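Local structure of putative uncharacterized protein (Pyrococcus furiosus, 3V68) at residues 107-119 against 219-231. The protein is a DUF2666-family protein of unknown precise function that probably binds double-stranded DNA. Sequence-based numbering, arbitrary orientation. Where two conformers were deposited one is given.
Sequences REILKNELPIEFP and EFEVRYAAREMLS
L230 points at the turn of chain leaving helix 91-110 and meets L110 tip to tip, CD2 to CD1 at 3.7 Å, while its CD1 packs across I116 CD1 at about a right angle. Beside this pair, in the conformer given, M229 CE lies near L114 CD1, and P115 CG rests against both V222 CG2 and A226 CB. L70 of helix 66-73 and F212 of helix 202-213 extend the apolar cluster. Further along the helix, F118 packs its ring on R223 and Y224: R223 CG sits over one face of the ring, a CH-pi contact with CG 4.0 Å from the centroid, and the ring directs its edge at the face of Y224 in an offset edge-to-face pair, planes at 62°. I178 of helix 160-181 touches the side chains of both F118 and Y224. The chain carries two DUF2666 sequence regions, and the contact lays the end of helix 91-110 and the loop after it, from the first region, along helix 219-231, within the second, with P115 at the centre of an inverse gamma turn. Two arginines one helical turn apart read the carbonyls of this loop. R223, bent at chi2 (74°), slides its guanidinium between P115 CB on one face and P119 CD on the other; NE bonds E117 O nearly straight at 2.7 Å, and NH1 turns back to E219 O, which fixes the rotation of the group. R227 grips I116 O end-on with NH1 (2.9 Å) and NH2 (3.1 Å), NH1 lying on a lone pair in the carbonyl plane, while F118 CE2 lies over one guanidinium face, toward its rim, the two planes inclined by 38°. R227 NH2 also comes within 3.5 Å of R107 NH2; D238 forms salt bridges to both arginines and probably offsets their like charges, and R107 NE is held by V237 O.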
# COMPACT_ATOMS: atom_id res chain seq x y z
N ARG A 107 -7.44 -3.14 0.49
CA ARG A 107 -7.33 -1.69 0.56
C ARG A 107 -8.60 -1.01 0.04
O ARG A 107 -9.13 -0.12 0.69
CB ARG A 107 -6.11 -1.18 -0.21
CG ARG A 107 -6.05 0.37 -0.33
CD ARG A 107 -4.76 0.88 -1.00
NE ARG A 107 -3.62 0.74 -0.10
CZ ARG A 107 -3.02 1.74 0.54
NH1 ARG A 107 -3.40 3.00 0.35
NH2 ARG A 107 -2.00 1.47 1.34
N GLU A 108 -9.08 -1.44 -1.12
CA GLU A 108 -10.22 -0.78 -1.74
C GLU A 108 -11.51 -1.00 -0.95
O GLU A 108 -12.32 -0.08 -0.81
CB GLU A 108 -10.38 -1.19 -3.21
CG GLU A 108 -9.23 -0.72 -4.11
CD GLU A 108 -8.91 0.76 -3.96
OE1 GLU A 108 -9.79 1.60 -4.24
OE2 GLU A 108 -7.77 1.09 -3.56
N ILE A 109 -11.68 -2.20 -0.40
CA ILE A 109 -12.88 -2.52 0.39
C ILE A 109 -12.90 -1.78 1.73
O ILE A 109 -13.96 -1.38 2.20
CB ILE A 109 -13.05 -4.05 0.60
CG1 ILE A 109 -13.31 -4.78 -0.73
CG2 ILE A 109 -14.16 -4.36 1.62
CD1 ILE A 109 -14.56 -4.33 -1.50
N LEU A 110 -11.73 -1.59 2.34
CA LEU A 110 -11.67 -1.07 3.71
C LEU A 110 -11.31 0.40 3.87
O LEU A 110 -11.46 0.94 4.96
CB LEU A 110 -10.70 -1.91 4.55
CG LEU A 110 -11.00 -3.40 4.70
CD1 LEU A 110 -9.92 -4.04 5.54
CD2 LEU A 110 -12.38 -3.64 5.30
N LYS A 111 -10.86 1.06 2.80
CA LYS A 111 -10.32 2.42 2.94
C LYS A 111 -11.33 3.47 3.43
O LYS A 111 -10.93 4.47 4.01
CB LYS A 111 -9.61 2.89 1.66
CG LYS A 111 -10.49 3.01 0.44
CD LYS A 111 -9.68 3.53 -0.74
CE LYS A 111 -10.59 3.96 -1.87
NZ LYS A 111 -9.80 4.38 -3.06
N ASN A 112 -12.61 3.23 3.20
CA ASN A 112 -13.64 4.11 3.74
C ASN A 112 -14.20 3.65 5.09
O ASN A 112 -15.03 4.35 5.68
CB ASN A 112 -14.78 4.32 2.72
CG ASN A 112 -14.31 5.02 1.46
OD1 ASN A 112 -13.56 6.00 1.51
ND2 ASN A 112 -14.76 4.52 0.31
N GLU A 113 -13.74 2.50 5.56
CA GLU A 113 -14.16 1.92 6.85
C GLU A 113 -13.11 2.12 7.95
O GLU A 113 -13.42 2.16 9.14
CB GLU A 113 -14.43 0.42 6.71
CG GLU A 113 -15.50 0.02 5.68
CD GLU A 113 -16.88 -0.18 6.28
OE1 GLU A 113 -16.99 -0.38 7.50
OE2 GLU A 113 -17.86 -0.16 5.51
N LEU A 114 -11.85 2.24 7.53
CA LEU A 114 -10.70 2.32 8.44
C LEU A 114 -9.68 3.34 7.95
O LEU A 114 -9.66 3.67 6.76
CB LEU A 114 -10.04 0.94 8.56
CG LEU A 114 -10.75 -0.18 9.32
CD1 LEU A 114 -10.11 -1.50 8.99
CD2 LEU A 114 -10.72 0.08 10.83
N PRO A 115 -8.81 3.84 8.85
CA PRO A 115 -7.74 4.73 8.40
C PRO A 115 -6.62 3.93 7.71
O PRO A 115 -5.59 3.62 8.31
CB PRO A 115 -7.26 5.38 9.70
CG PRO A 115 -7.54 4.36 10.75
CD PRO A 115 -8.80 3.67 10.32
N ILE A 116 -6.87 3.60 6.45
CA ILE A 116 -5.96 2.81 5.63
C ILE A 116 -5.00 3.73 4.88
O ILE A 116 -3.77 3.60 5.00
CB ILE A 116 -6.75 1.93 4.62
CG1 ILE A 116 -7.69 0.94 5.34
CG2 ILE A 116 -5.80 1.21 3.65
CD1 ILE A 116 -7.03 0.08 6.42
N GLU A 117 -5.56 4.66 4.12
CA GLU A 117 -4.76 5.73 3.53
C GLU A 117 -4.24 6.63 4.65
O GLU A 117 -4.89 6.80 5.68
CB GLU A 117 -5.59 6.54 2.53
CG GLU A 117 -5.98 5.74 1.29
CD GLU A 117 -6.69 6.57 0.24
OE1 GLU A 117 -7.70 7.22 0.56
OE2 GLU A 117 -6.23 6.55 -0.92
N PHE A 118 -3.05 7.17 4.44
CA PHE A 118 -2.50 8.16 5.34
C PHE A 118 -3.14 9.53 5.10
O PHE A 118 -3.80 9.72 4.09
CB PHE A 118 -0.98 8.22 5.17
CG PHE A 118 -0.28 7.02 5.72
CD1 PHE A 118 0.22 7.03 7.02
CD2 PHE A 118 -0.13 5.86 4.96
CE1 PHE A 118 0.86 5.91 7.56
CE2 PHE A 118 0.51 4.74 5.49
CZ PHE A 118 1.00 4.77 6.78
N PRO A 119 -2.96 10.47 6.04
CA PRO A 119 -3.54 11.80 5.87
C PRO A 119 -3.05 12.47 4.59
O PRO A 119 -1.95 12.19 4.12
CB PRO A 119 -3.00 12.57 7.08
CG PRO A 119 -2.76 11.53 8.10
CD PRO A 119 -2.24 10.36 7.33
N GLU A 219 -3.17 10.97 14.29
CA GLU A 219 -3.54 10.62 12.92
C GLU A 219 -2.59 9.61 12.28
O GLU A 219 -3.02 8.80 11.47
CB GLU A 219 -3.69 11.87 12.04
CG GLU A 219 -2.42 12.68 11.82
CD GLU A 219 -2.67 14.01 11.13
OE1 GLU A 219 -3.54 14.08 10.23
OE2 GLU A 219 -1.98 14.99 11.48
N PHE A 220 -1.30 9.65 12.63
CA PHE A 220 -0.35 8.71 12.05
C PHE A 220 -0.36 7.37 12.76
O PHE A 220 -0.37 6.31 12.12
CB PHE A 220 1.05 9.32 11.99
CG PHE A 220 1.13 10.51 11.10
CD1 PHE A 220 1.13 10.35 9.71
CD2 PHE A 220 1.16 11.80 11.63
CE1 PHE A 220 1.18 11.46 8.87
CE2 PHE A 220 1.21 12.91 10.79
CZ PHE A 220 1.22 12.74 9.41
N GLU A 221 -0.38 7.42 14.09
CA GLU A 221 -0.40 6.21 14.91
C GLU A 221 -1.57 5.28 14.61
O GLU A 221 -1.40 4.05 14.64
CB GLU A 221 -0.40 6.58 16.40
CG GLU A 221 0.90 7.23 16.88
CD GLU A 221 0.76 7.88 18.24
OE1 GLU A 221 -0.34 8.38 18.57
OE2 GLU A 221 1.75 7.91 19.00
N VAL A 222 -2.73 5.84 14.29
CA VAL A 222 -3.92 5.03 13.99
C VAL A 222 -3.80 4.23 12.68
O VAL A 222 -4.37 3.15 12.58
CB VAL A 222 -5.25 5.83 14.02
CG1 VAL A 222 -5.48 6.43 15.40
CG2 VAL A 222 -5.29 6.89 12.92
N ARG A 223 -3.05 4.75 11.71
CA ARG A 223 -2.79 4.00 10.47
C ARG A 223 -2.01 2.72 10.74
O ARG A 223 -2.22 1.70 10.08
CB ARG A 223 -2.03 4.85 9.44
CG ARG A 223 -2.90 5.63 8.47
CD ARG A 223 -3.54 6.82 9.16
NE ARG A 223 -4.54 7.45 8.32
CZ ARG A 223 -5.32 8.46 8.69
NH1 ARG A 223 -5.22 8.98 9.91
NH2 ARG A 223 -6.21 8.95 7.84
N TYR A 224 -1.10 2.78 11.71
CA TYR A 224 -0.31 1.61 12.07
C TYR A 224 -1.10 0.65 12.96
O TYR A 224 -0.96 -0.56 12.83
CB TYR A 224 1.03 2.03 12.70
CG TYR A 224 1.89 2.72 11.68
CD1 TYR A 224 2.65 1.97 10.78
CD2 TYR A 224 1.91 4.11 11.56
CE1 TYR A 224 3.43 2.60 9.81
CE2 TYR A 224 2.68 4.74 10.60
CZ TYR A 224 3.44 3.98 9.73
OH TYR A 224 4.19 4.61 8.78
N ALA A 225 -1.95 1.20 13.81
CA ALA A 225 -2.86 0.38 14.60
C ALA A 225 -3.82 -0.38 13.70
O ALA A 225 -4.06 -1.57 13.92
CB ALA A 225 -3.61 1.22 15.62
N ALA A 226 -4.35 0.28 12.67
CA ALA A 226 -5.21 -0.41 11.71
C ALA A 226 -4.47 -1.53 11.00
O ALA A 226 -5.00 -2.64 10.87
CB ALA A 226 -5.81 0.57 10.71
N ARG A 227 -3.25 -1.26 10.56
CA ARG A 227 -2.45 -2.27 9.88
C ARG A 227 -2.14 -3.45 10.80
O ARG A 227 -2.22 -4.60 10.38
CB ARG A 227 -1.16 -1.65 9.33
CG ARG A 227 -1.41 -0.86 8.06
CD ARG A 227 -0.27 0.09 7.74
NE ARG A 227 -0.38 0.57 6.37
CZ ARG A 227 -1.23 1.52 5.97
NH1 ARG A 227 -2.04 2.11 6.84
NH2 ARG A 227 -1.26 1.86 4.69
N GLU A 228 -1.80 -3.16 12.06
CA GLU A 228 -1.52 -4.22 13.02
C GLU A 228 -2.76 -5.08 13.28
O GLU A 228 -2.66 -6.31 13.31
CB GLU A 228 -0.97 -3.65 14.33
CG GLU A 228 -0.54 -4.71 15.36
CD GLU A 228 0.59 -5.62 14.89
OE1 GLU A 228 1.32 -5.26 13.94
OE2 GLU A 228 0.76 -6.70 15.50
N MET A 229 -3.91 -4.44 13.45
CA MET A 229 -5.18 -5.15 13.66
C MET A 229 -5.46 -6.09 12.49
O MET A 229 -5.77 -7.27 12.69
CB MET A 229 -6.33 -4.17 13.87
CG MET A 229 -7.69 -4.82 14.11
SD MET A 229 -8.59 -5.22 12.60
CE MET A 229 -9.18 -3.61 12.10
N LEU A 230 -5.33 -5.57 11.28
CA LEU A 230 -5.53 -6.36 10.06
C LEU A 230 -4.55 -7.52 9.92
O LEU A 230 -4.92 -8.59 9.45
CB LEU A 230 -5.50 -5.46 8.82
CG LEU A 230 -6.65 -4.46 8.71
CD1 LEU A 230 -6.37 -3.49 7.59
CD2 LEU A 230 -8.01 -5.14 8.53
N SER A 231 -3.31 -7.32 10.36
CA SER A 231 -2.29 -8.37 10.27
C SER A 231 -2.67 -9.62 11.07
O SER A 231 -2.28 -10.74 10.70
CB SER A 231 -0.92 -7.84 10.71
OG SER A 231 -0.78 -7.88 12.12